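Local coordinates for putative GGDEF domain protein (Pseudomonas aeruginosa, PDB 7E6G) that probably catalyses the magnesium-dependent condensation of two GTP molecules into cyclic di-GMP, releasing two diphosphates, as a diguanylate cyclase of the GGDEF family, at residues Ser64-Glu67 against Arg68-Gln72; Arg81-Asp84 against Arg85-Met89; Arg120-Asn123 against Glu124-Gln127; Glu169-Glu172 against Tyr173-Cys176. All coordinates share one frame; numbering follows the deposited sequence.

Contact 1. Residues Ser64-Glu67 against Arg68-Gln72; sequences SLSE and RYHKQ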
loop_
_atom_site.group_PDB
_atom_site.type_symbol
_atom_site.label_atom_id
_atom_site.label_comp_id
_atom_site.label_asym_id
_atom_site.label_seq_id
_atom_site.Cartn_x
_atom_site.Cartn_y
_atom_site.Cartn_z
ATOM N N SER A 64 -11.658 17.235 10.948
ATOM C CA SER A 64 -11.794 17.156 9.496
ATOM C C SER A 64 -10.548 16.534 8.849
ATOM O O SER A 64 -10.645 15.632 7.994
ATOM C CB SER A 64 -12.066 18.559 8.952
ATOM O OG SER A 64 -12.205 18.564 7.546
ATOM N N LEU A 65 -9.360 17.009 9.252
ATOM C CA LEU A 65 -8.115 16.463 8.706
ATOM C C LEU A 65 -7.960 14.979 9.031
ATOM O O LEU A 65 -7.462 14.198 8.207
ATOM C CB LEU A 65 -6.916 17.244 9.241
ATOM C CG LEU A 65 -5.556 16.858 8.639
ATOM C CD1 LEU A 65 -5.598 16.939 7.116
ATOM C CD2 LEU A 65 -4.409 17.719 9.201
ATOM N N SER A 66 -8.375 14.579 10.238
ATOM C CA SER A 66 -8.285 13.184 10.648
ATOM C C SER A 66 -9.217 12.296 9.832
ATOM O O SER A 66 -8.852 11.169 9.465
ATOM C CB SER A 66 -8.607 13.078 12.130
ATOM O OG SER A 66 -8.291 11.789 12.621
ATOM N N GLU A 67 -10.334 12.744 9.489
ATOM C CA GLU A 67 -11.187 12.032 8.663
ATOM C C GLU A 67 -10.628 11.876 7.293
ATOM O O GLU A 67 -10.770 10.950 6.667
ATOM C CB GLU A 67 -12.443 12.839 8.623
ATOM C CG GLU A 67 -13.700 12.200 9.061
ATOM C CD GLU A 67 -14.832 13.188 9.163
ATOM O OE1 GLU A 67 -14.630 14.317 9.567
ATOM O OE2 GLU A 67 -15.966 12.803 8.896
ATOM N N ARG A 68 -9.897 12.787 6.810
ATOM C CA ARG A 68 -9.294 12.581 5.571
ATOM C C ARG A 68 -8.254 11.621 5.550
ATOM O O ARG A 68 -8.054 11.106 4.643
ATOM C CB ARG A 68 -8.814 13.832 4.977
ATOM C CG ARG A 68 -9.867 14.838 4.997
ATOM C CD ARG A 68 -9.843 15.837 3.885
ATOM N NE ARG A 68 -9.089 17.023 4.217
ATOM C CZ ARG A 68 -8.434 17.708 3.317
ATOM N NH1 ARG A 68 -8.498 17.309 2.072
ATOM N NH2 ARG A 68 -7.729 18.747 3.666
ATOM N N TYR A 69 -7.489 11.551 6.555
ATOM C CA TYR A 69 -6.452 10.676 6.741
ATOM C C TYR A 69 -6.893 9.278 6.781
ATOM O O TYR A 69 -6.267 8.478 6.307
ATOM C CB TYR A 69 -5.761 11.081 7.995
ATOM C CG TYR A 69 -4.642 10.270 8.316
ATOM C CD1 TYR A 69 -3.534 10.348 7.582
ATOM C CD2 TYR A 69 -4.709 9.339 9.276
ATOM C CE1 TYR A 69 -2.482 9.536 7.821
ATOM C CE2 TYR A 69 -3.678 8.529 9.519
ATOM C CZ TYR A 69 -2.568 8.642 8.793
ATOM O OH TYR A 69 -1.547 7.866 9.038
ATOM N N HIS A 70 -7.941 8.997 7.428
ATOM C CA HIS A 70 -8.539 7.758 7.507
ATOM C C HIS A 70 -9.113 7.311 6.208
ATOM O O HIS A 70 -9.092 6.234 5.946
ATOM C CB HIS A 70 -9.429 7.719 8.715
ATOM C CG HIS A 70 -8.693 7.548 9.991
ATOM N ND1 HIS A 70 -8.357 8.583 10.802
ATOM C CD2 HIS A 70 -8.188 6.461 10.563
ATOM C CE1 HIS A 70 -7.675 8.142 11.809
ATOM N NE2 HIS A 70 -7.558 6.854 11.687
ATOM N N LYS A 71 -9.656 8.178 5.409
ATOM C CA LYS A 71 -10.142 7.868 4.112
ATOM C C LYS A 71 -9.068 7.434 3.222
ATOM O O LYS A 71 -9.237 6.584 2.543
ATOM C CB LYS A 71 -10.825 9.017 3.543
ATOM C CG LYS A 71 -12.164 9.157 4.058
ATOM C CD LYS A 71 -12.896 10.207 3.320
ATOM C CE LYS A 71 -14.306 10.385 3.813
ATOM N NZ LYS A 71 -14.551 11.677 4.491
ATOM N N GLN A 72 -7.942 8.043 3.280
ATOM C CA GLN A 72 -6.817 7.745 2.576
ATOM C C GLN A 72 -6.315 6.433 2.915
ATOM O O GLN A 72 -5.908 5.788 2.103
ATOM C CB GLN A 72 -5.832 8.682 2.987
ATOM C CG GLN A 72 -5.503 9.737 2.064
ATOM C CD GLN A 72 -6.187 9.675 0.765
ATOM O OE1 GLN A 72 -7.134 10.403 0.535
ATOM N NE2 GLN A 72 -5.657 8.907 -0.137
#
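Arg68 folds back over the preceding turn of its helix, where its N donates to Ser64 O at 3.2 Å and its CB and CG lie alongside the carbonyls of Leu65 and Ser64. With CG anti to the carbonyl carbon (chi1 -50°), the chain runs back toward Ser64, then bends twice so that NH2 ends 4.4 Å from Leu65 CD1. A long, flexible arginine suits this surface, because its methylenes can lie along the helix while the side chain also packs on Tyr69 of the second subunit. The segments are part of the long helix 27-102, which pairs with its counterpart in that subunit: Leu65 packs on Leu65 of the second subunit, and Tyr69 makes a cation-pi contact with Arg68 of the second subunit, an arrangement consistent with a parallel coiled coil. Glu67 is exposed. Its carbonyl receives Lys71 N at 3.2 Å, and Lys71 CG lies beside the same oxygen; farther out, Glu67 OE2 and Lys71 NZ are 4.8 Å apart, where the opposite charges may attract weakly although the charged atoms are not in contact. Ser66 O is gripped twice, by His70 N at 3.1 Å and by His70 ND1 at 3.0 Å, the two donors arriving from opposite faces of the carbonyl plane. The oxygen lies near the imidazole plane at the ring edge, so the second bond limits rotation of the ring, while Ser66 OG remains 3.7 Å from His70 ND1.

Contact 2. Residues Arg81-Asp84 against Arg85-Met89; sequences RISD and RYQQM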
loop_
_atom_site.group_PDB
_atom_site.type_symbol
_atom_site.label_atom_id
_atom_site.label_comp_id
_atom_site.label_asym_id
_atom_site.label_seq_id
_atom_site.Cartn_x
_atom_site.Cartn_y
_atom_site.Cartn_z
ATOM N N ARG A 81 -6.144 -4.305 -2.121
ATOM C CA ARG A 81 -6.872 -5.433 -2.191
ATOM C C ARG A 81 -7.415 -5.742 -3.482
ATOM O O ARG A 81 -7.368 -6.753 -3.862
ATOM C CB ARG A 81 -7.961 -5.231 -1.265
ATOM C CG ARG A 81 -8.818 -6.371 -1.194
ATOM C CD ARG A 81 -9.818 -6.243 -0.195
ATOM N NE ARG A 81 -10.919 -5.595 -0.700
ATOM C CZ ARG A 81 -11.352 -4.472 -0.191
ATOM N NH1 ARG A 81 -10.779 -3.930 0.822
ATOM N NH2 ARG A 81 -12.355 -3.867 -0.693
ATOM N N ILE A 82 -7.992 -4.835 -4.149
ATOM C CA ILE A 82 -8.506 -5.073 -5.489
ATOM C C ILE A 82 -7.382 -5.512 -6.409
ATOM O O ILE A 82 -7.503 -6.501 -7.144
ATOM C CB ILE A 82 -9.213 -3.814 -6.008
ATOM C CG1 ILE A 82 -10.459 -3.573 -5.159
ATOM C CG2 ILE A 82 -9.545 -3.958 -7.476
ATOM C CD1 ILE A 82 -11.214 -2.336 -5.503
ATOM N N SER A 83 -6.262 -4.785 -6.375
ATOM C CA SER A 83 -5.126 -5.171 -7.193
ATOM C C SER A 83 -4.677 -6.594 -6.878
ATOM O O SER A 83 -4.379 -7.371 -7.791
ATOM C CB SER A 83 -3.990 -4.175 -6.993
ATOM O OG SER A 83 -3.053 -4.272 -8.050
ATOM N N ASP A 84 -4.628 -6.958 -5.591
ATOM C CA ASP A 84 -4.244 -8.316 -5.219
ATOM C C ASP A 84 -5.133 -9.336 -5.890
ATOM O O ASP A 84 -4.644 -10.340 -6.426
ATOM C CB ASP A 84 -4.325 -8.497 -3.711
ATOM C CG ASP A 84 -3.132 -7.936 -3.006
ATOM O OD1 ASP A 84 -2.193 -7.529 -3.726
ATOM O OD2 ASP A 84 -3.136 -7.901 -1.746
ATOM N N ARG A 85 -6.374 -9.129 -5.882
ATOM C CA ARG A 85 -7.235 -9.979 -6.584
ATOM C C ARG A 85 -7.094 -10.020 -8.004
ATOM O O ARG A 85 -7.487 -10.857 -8.522
ATOM C CB ARG A 85 -8.570 -9.679 -6.255
ATOM C CG ARG A 85 -8.831 -9.879 -4.851
ATOM C CD ARG A 85 -10.269 -9.895 -4.620
ATOM N NE ARG A 85 -10.883 -11.032 -5.293
ATOM C CZ ARG A 85 -12.184 -11.221 -5.413
ATOM N NH1 ARG A 85 -13.031 -10.354 -4.900
ATOM N NH2 ARG A 85 -12.614 -12.256 -6.086
ATOM N N TYR A 86 -6.788 -8.984 -8.656
ATOM C CA TYR A 86 -6.498 -9.052 -10.089
ATOM C C TYR A 86 -5.287 -9.940 -10.334
ATOM O O TYR A 86 -5.272 -10.769 -11.258
ATOM C CB TYR A 86 -6.249 -7.655 -10.668
ATOM C CG TYR A 86 -7.474 -6.930 -11.184
ATOM C CD1 TYR A 86 -7.888 -7.070 -12.500
ATOM C CD2 TYR A 86 -8.214 -6.091 -10.348
ATOM C CE1 TYR A 86 -8.999 -6.401 -12.971
ATOM C CE2 TYR A 86 -9.332 -5.424 -10.812
ATOM C CZ TYR A 86 -9.720 -5.582 -12.135
ATOM O OH TYR A 86 -10.839 -4.915 -12.619
ATOM N N GLN A 87 -4.271 -9.795 -9.488
ATOM C CA GLN A 87 -3.050 -10.553 -9.675
ATOM C C GLN A 87 -3.249 -12.025 -9.346
ATOM O O GLN A 87 -2.559 -12.880 -9.910
ATOM C CB GLN A 87 -1.941 -9.942 -8.830
ATOM C CG GLN A 87 -1.597 -8.563 -9.307
ATOM C CD GLN A 87 -0.904 -7.748 -8.262
ATOM O OE1 GLN A 87 0.257 -7.987 -7.969
ATOM N NE2 GLN A 87 -1.592 -6.760 -7.715
ATOM N N GLN A 88 -4.199 -12.347 -8.465
ATOM C CA GLN A 88 -4.507 -13.756 -8.218
ATOM C C GLN A 88 -5.200 -14.379 -9.424
ATOM O O GLN A 88 -4.895 -15.514 -9.804
ATOM C CB GLN A 88 -5.362 -13.913 -6.962
ATOM C CG GLN A 88 -5.692 -15.353 -6.622
ATOM C CD GLN A 88 -4.444 -16.215 -6.429
ATOM O OE1 GLN A 88 -3.368 -15.711 -6.078
ATOM N NE2 GLN A 88 -4.579 -17.522 -6.672
ATOM N N MET A 89 -6.032 -13.731 -10.101
ATOM C CA MET A 89 -6.589 -14.236 -11.241
ATOM C C MET A 89 -5.622 -14.413 -12.314
ATOM O O MET A 89 -5.701 -15.285 -13.042
ATOM C CB MET A 89 -7.452 -13.188 -11.643
ATOM C CG MET A 89 -8.667 -13.575 -12.272
ATOM S SD MET A 89 -8.985 -12.370 -13.471
ATOM C CE MET A 89 -8.324 -12.935 -14.983
#
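Ser83 against Gln87 and Ile82 against Tyr86 are contacts between neighbouring turns of one helix, the long 27-102 rod, at a level where two chains of another protein and the second subunit all close around it. Ser83 O is the main polar acceptor. Gln87 N reaches it at 3.0 Å, nearly along the C=O axis, and Gln87 NE2 adds a weak bond at 2.9 Å while also bonding a polar side chain on one chain of the other protein. Gln87 can do this because CG lies anti to its own carbonyl carbon (chi1 -65°), which directs the amide back toward the preceding turn. On that same foreign chain an aromatic side chain bonds Gln87 OE1, and the backbone bonds Asp84 OD1. Ser83 OG bonds a polar side chain on each foreign chain; the second chain also offers an acidic group to Arg81, which forms a further salt bridge with Glu77. On another flank, Ile82 and Tyr86 lie side by side and point the same way. Ile82 CG2 meets the edge of the Tyr86 ring, in its plane, 3.7 Å from CE2, an apolar pairing that suits these two buried residues. Small serine and a flexible amide fit where the helices approach, for Ser83 and Gln87 both pack on Gln87 of the second subunit. The chemistry implies a mixed junction, apolar at Ile82 and Tyr86, where Gln87 serves both its own helix and another protein while Ser83, Asp84 and Arg81 give their polar ends mainly to partners beyond this turn.

Contact 3. Residues Arg120-Asn123 against Glu124-Gln127; sequences REEN and ERSQ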
loop_
_atom_site.group_PDB
_atom_site.type_symbol
_atom_site.label_atom_id
_atom_site.label_comp_id
_atom_site.label_asym_id
_atom_site.label_seq_id
_atom_site.Cartn_x
_atom_site.Cartn_y
_atom_site.Cartn_z
ATOM N N ARG A 120 17.839 -29.075 -23.340
ATOM C CA ARG A 120 18.631 -27.944 -23.816
ATOM C C ARG A 120 19.428 -27.311 -22.676
ATOM O O ARG A 120 20.648 -27.101 -22.789
ATOM C CB ARG A 120 17.715 -26.919 -24.490
ATOM C CG ARG A 120 18.404 -25.655 -24.956
ATOM C CD ARG A 120 17.710 -25.068 -26.195
ATOM N NE ARG A 120 18.508 -25.206 -27.424
ATOM C CZ ARG A 120 18.001 -25.425 -28.637
ATOM N NH1 ARG A 120 16.687 -25.541 -28.799
ATOM N NH2 ARG A 120 18.806 -25.533 -29.693
ATOM N N GLU A 121 18.768 -27.019 -21.549
ATOM C CA GLU A 121 19.521 -26.314 -20.510
ATOM C C GLU A 121 20.545 -27.225 -19.827
ATOM O O GLU A 121 21.581 -26.742 -19.352
ATOM C CB GLU A 121 18.591 -25.644 -19.492
ATOM C CG GLU A 121 17.659 -26.534 -18.731
ATOM C CD GLU A 121 16.591 -25.733 -17.988
ATOM O OE1 GLU A 121 16.277 -26.071 -16.817
ATOM O OE2 GLU A 121 16.074 -24.753 -18.579
ATOM N N GLU A 122 20.334 -28.539 -19.830
ATOM C CA GLU A 122 21.371 -29.409 -19.287
ATOM C C GLU A 122 22.535 -29.616 -20.259
ATOM O O GLU A 122 23.673 -29.788 -19.811
ATOM C CB GLU A 122 20.774 -30.752 -18.868
ATOM C CG GLU A 122 19.924 -30.682 -17.597
ATOM C CD GLU A 122 20.706 -30.206 -16.393
ATOM O OE1 GLU A 122 21.908 -30.534 -16.315
ATOM O OE2 GLU A 122 20.116 -29.522 -15.523
ATOM N N ASN A 123 22.355 -29.490 -21.517
ATOM C CA ASN A 123 23.426 -29.536 -22.396
ATOM C C ASN A 123 24.216 -28.382 -22.205
ATOM O O ASN A 123 25.319 -28.513 -22.388
ATOM C CB ASN A 123 23.044 -29.447 -23.804
ATOM C CG ASN A 123 23.324 -30.641 -24.533
ATOM O OD1 ASN A 123 23.083 -31.569 -24.105
ATOM N ND2 ASN A 123 23.785 -30.575 -25.630
ATOM N N GLU A 124 23.649 -27.204 -22.019
ATOM C CA GLU A 124 24.424 -25.997 -21.741
ATOM C C GLU A 124 25.190 -26.111 -20.417
ATOM O O GLU A 124 26.384 -25.777 -20.350
ATOM C CB GLU A 124 23.511 -24.768 -21.771
ATOM C CG GLU A 124 23.195 -24.285 -23.204
ATOM C CD GLU A 124 21.901 -23.470 -23.308
ATOM O OE1 GLU A 124 21.377 -23.310 -24.441
ATOM O OE2 GLU A 124 21.415 -22.980 -22.263
ATOM N N ARG A 125 24.623 -26.650 -19.418
ATOM C CA ARG A 125 25.285 -26.802 -18.191
ATOM C C ARG A 125 26.441 -27.695 -18.295
ATOM O O ARG A 125 27.289 -27.631 -17.540
ATOM C CB ARG A 125 24.311 -27.345 -17.215
ATOM C CG ARG A 125 24.634 -27.214 -15.776
ATOM C CD ARG A 125 23.607 -27.961 -14.994
ATOM N NE ARG A 125 23.168 -27.251 -13.822
ATOM C CZ ARG A 125 22.107 -26.459 -13.734
ATOM N NH1 ARG A 125 21.853 -25.818 -12.605
ATOM N NH2 ARG A 125 21.313 -26.266 -14.746
ATOM N N SER A 126 26.380 -28.670 -19.132
ATOM C CA SER A 126 27.447 -29.592 -19.367
ATOM C C SER A 126 28.608 -29.047 -19.993
ATOM O O SER A 126 29.636 -29.548 -19.870
ATOM C CB SER A 126 26.973 -30.728 -20.165
ATOM O OG SER A 126 26.224 -31.529 -19.336
ATOM N N GLN A 127 28.361 -28.125 -20.866
ATOM C CA GLN A 127 29.363 -27.414 -21.500
ATOM C C GLN A 127 30.209 -26.586 -20.624
ATOM O O GLN A 127 31.319 -26.768 -20.629
ATOM C CB GLN A 127 28.594 -26.460 -22.311
ATOM C CG GLN A 127 28.144 -27.131 -23.524
ATOM C CD GLN A 127 28.885 -26.684 -24.739
ATOM O OE1 GLN A 127 29.873 -27.304 -25.175
ATOM N NE2 GLN A 127 28.400 -25.578 -25.320
#
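Glu122 and Arg125 make the close part of this one-turn contact, lying side by side and pointing the same way. Glu122 OE1 rests beside Arg125 CD, and OE2 is 3.6 Å from NH2, a salt bridge of charge alone because the oxygen stands well out of the guanidinium plane. The bend of Glu122 at chi2 (-60°) brings its carboxylate alongside the arginine chain, and Arg118 gives OE2 a second, weak ionic partner. Nearby, Glu122 O takes Ser126 N at 3.0 Å; the small Ser126 fits this buried place and sends its OG to Gln131 O. The other side is looser. Arg120 and exposed Glu124 pass at an angle, with CG of the arginine 3.8 Å from Glu124 OE1, whereas Arg120 NE stays 4.6 Å from that oxygen, beyond a salt bridge. A long arginine suits this place, since it also packs on Glu167 of the second subunit. Asn123 is held from outside the helix, its OD1 by Tyr133 OH. Helix 112-128 is thereby tied to the loop that precedes strand 134-140, while Arg120 and Asn123 also touch Tyr236 on helix 236-252.

Contact 4. Residues Glu169-Glu172 against Tyr173-Cys176; sequences ELRE and YDLC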
loop_
_atom_site.group_PDB
_atom_site.type_symbol
_atom_site.label_atom_id
_atom_site.label_comp_id
_atom_site.label_asym_id
_atom_site.label_seq_id
_atom_site.Cartn_x
_atom_site.Cartn_y
_atom_site.Cartn_z
ATOM N N GLU A 169 11.196 -44.082 -7.333
ATOM C CA GLU A 169 12.576 -44.530 -7.165
ATOM C C GLU A 169 13.599 -43.534 -7.685
ATOM O O GLU A 169 14.783 -43.873 -7.754
ATOM C CB GLU A 169 12.816 -45.872 -7.872
ATOM C CG GLU A 169 11.945 -47.033 -7.393
ATOM C CD GLU A 169 12.173 -47.426 -5.938
ATOM O OE1 GLU A 169 11.147 -47.685 -5.257
ATOM O OE2 GLU A 169 13.354 -47.491 -5.493
ATOM N N LEU A 170 13.178 -42.343 -8.095
ATOM C CA LEU A 170 14.083 -41.343 -8.642
ATOM C C LEU A 170 14.490 -40.328 -7.573
ATOM O O LEU A 170 13.743 -40.064 -6.622
ATOM C CB LEU A 170 13.431 -40.622 -9.822
ATOM C CG LEU A 170 13.241 -41.440 -11.098
ATOM C CD1 LEU A 170 12.662 -40.543 -12.163
ATOM C CD2 LEU A 170 14.571 -42.001 -11.546
ATOM N N ARG A 171 15.692 -39.764 -7.733
ATOM C CA ARG A 171 16.132 -38.709 -6.833
ATOM C C ARG A 171 15.366 -37.424 -7.148
ATOM O O ARG A 171 14.652 -37.331 -8.150
ATOM C CB ARG A 171 17.646 -38.507 -6.935
ATOM C CG ARG A 171 18.467 -39.745 -6.624
ATOM C CD ARG A 171 19.101 -40.322 -7.864
ATOM N NE ARG A 171 20.366 -39.684 -8.217
ATOM C CZ ARG A 171 20.806 -39.521 -9.464
ATOM N NH1 ARG A 171 21.978 -38.950 -9.690
ATOM N NH2 ARG A 171 20.077 -39.920 -10.494
ATOM N N GLU A 172 15.504 -36.423 -6.276
ATOM C CA GLU A 172 14.546 -35.323 -6.317
ATOM C C GLU A 172 14.741 -34.429 -7.537
ATOM O O GLU A 172 13.775 -33.825 -8.008
ATOM C CB GLU A 172 14.607 -34.520 -5.015
ATOM C CG GLU A 172 15.562 -33.343 -5.007
ATOM C CD GLU A 172 15.576 -32.615 -3.667
ATOM O OE1 GLU A 172 14.933 -31.545 -3.555
ATOM O OE2 GLU A 172 16.222 -33.121 -2.722
ATOM N N TYR A 173 15.951 -34.359 -8.090
ATOM C CA TYR A 173 16.181 -33.524 -9.264
ATOM C C TYR A 173 16.173 -34.308 -10.568
ATOM O O TYR A 173 16.239 -33.699 -11.642
ATOM C CB TYR A 173 17.503 -32.753 -9.120
ATOM C CG TYR A 173 17.403 -31.670 -8.080
ATOM C CD1 TYR A 173 16.605 -30.556 -8.300
ATOM C CD2 TYR A 173 18.062 -31.780 -6.863
ATOM C CE1 TYR A 173 16.482 -29.561 -7.350
ATOM C CE2 TYR A 173 17.943 -30.791 -5.896
ATOM C CZ TYR A 173 17.152 -29.680 -6.147
ATOM O OH TYR A 173 17.020 -28.679 -5.204
ATOM N N ASP A 174 16.097 -35.633 -10.502
ATOM C CA ASP A 174 15.856 -36.424 -11.694
ATOM C C ASP A 174 14.483 -36.115 -12.283
ATOM O O ASP A 174 13.563 -35.644 -11.606
ATOM C CB ASP A 174 15.943 -37.905 -11.375
ATOM C CG ASP A 174 17.303 -38.303 -10.893
ATOM O OD1 ASP A 174 18.255 -37.511 -11.062
ATOM O OD2 ASP A 174 17.411 -39.407 -10.329
ATOM N N LEU A 175 14.346 -36.418 -13.563
ATOM C CA LEU A 175 13.186 -36.010 -14.341
ATOM C C LEU A 175 12.669 -37.208 -15.113
ATOM O O LEU A 175 13.394 -37.776 -15.934
ATOM C CB LEU A 175 13.582 -34.898 -15.300
ATOM C CG LEU A 175 12.675 -33.707 -15.516
ATOM C CD1 LEU A 175 12.365 -33.013 -14.205
ATOM C CD2 LEU A 175 13.420 -32.796 -16.441
ATOM N N CYS A 176 11.428 -37.596 -14.871
ATOM C CA CYS A 176 10.818 -38.683 -15.628
ATOM C C CYS A 176 9.706 -38.125 -16.503
ATOM O O CYS A 176 8.680 -37.674 -15.985
ATOM C CB CYS A 176 10.259 -39.768 -14.711
ATOM S SG CYS A 176 9.355 -41.037 -15.660
HETATM O O HOH W 1 12.528 -33.007 -10.776
#
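Arg171 wraps around the carboxylate of Asp174, three residues on, and nearly its whole side chain meets one oxygen. Its CB lies 3.5 Å from Asp174 OD2, and CG is beside the same oxygen at 3.9 Å; the chain then bends at chi2 (108°) and again at chi3, so that CD passes beside OD2 too. NE and CZ stay next to this atom, and NH2 finally closes a salt bridge to Asp174 OD2 at 2.7 Å, with a weak hydrogen bond in it. The planes of the two charged groups are steeply inclined, 64° apart, and Asp174 OD1 sits over one face of the guanidinium. The other terminal nitrogen, NH1, turns to Thr191 OG1. Arg171 N also binds Asp174 OD2, at 3.1 Å from above the carboxylate plane. This buried aspartate, gripped by backbone and side chain alike, suits the closing position of a type I beta turn, whose Asp174 N to Arg171 O bond is weak. At the turn's exposed corner Glu172 CG lies over one face of the Tyr173 ring, 3.8 Å from its centroid, a CH-pi contact. A water donates to both Glu172 O and Asp174 O. Leu170 CD1 meets Cys176 CB at 3.6 Å, the branched leucine packing against the small, buried cysteine as the chain enters the sheet. The turn joins helix 152-168 to edge strand 175-178, which pairs with strand 183-188, where Arg171 and Asp174 touch Leu188; Leu170 and Arg171 pack on helix 193-208.

Overall arrangement
Contacts 1 and 2 are successive sections of the long helix 27-102, their centres 25 Å apart, and both touch the second subunit; contact 2 also binds chains of another protein. Contacts 3 and 4 lie in the GGDEF domain that follows, 18 Å apart between centres and about 7 Å at their nearest atoms, without touching. Contact 2 is 38 Å from contact 3 and 35 Å from contact 4, centre to centre; the first pair belongs to the helical stalk, the second to the catalytic domain. Contact 4 comes nearer the active site: the side chain of Cys176 is about 11 Å from that of Val140, which with Asp139 and Glu182 forms the magnesium site.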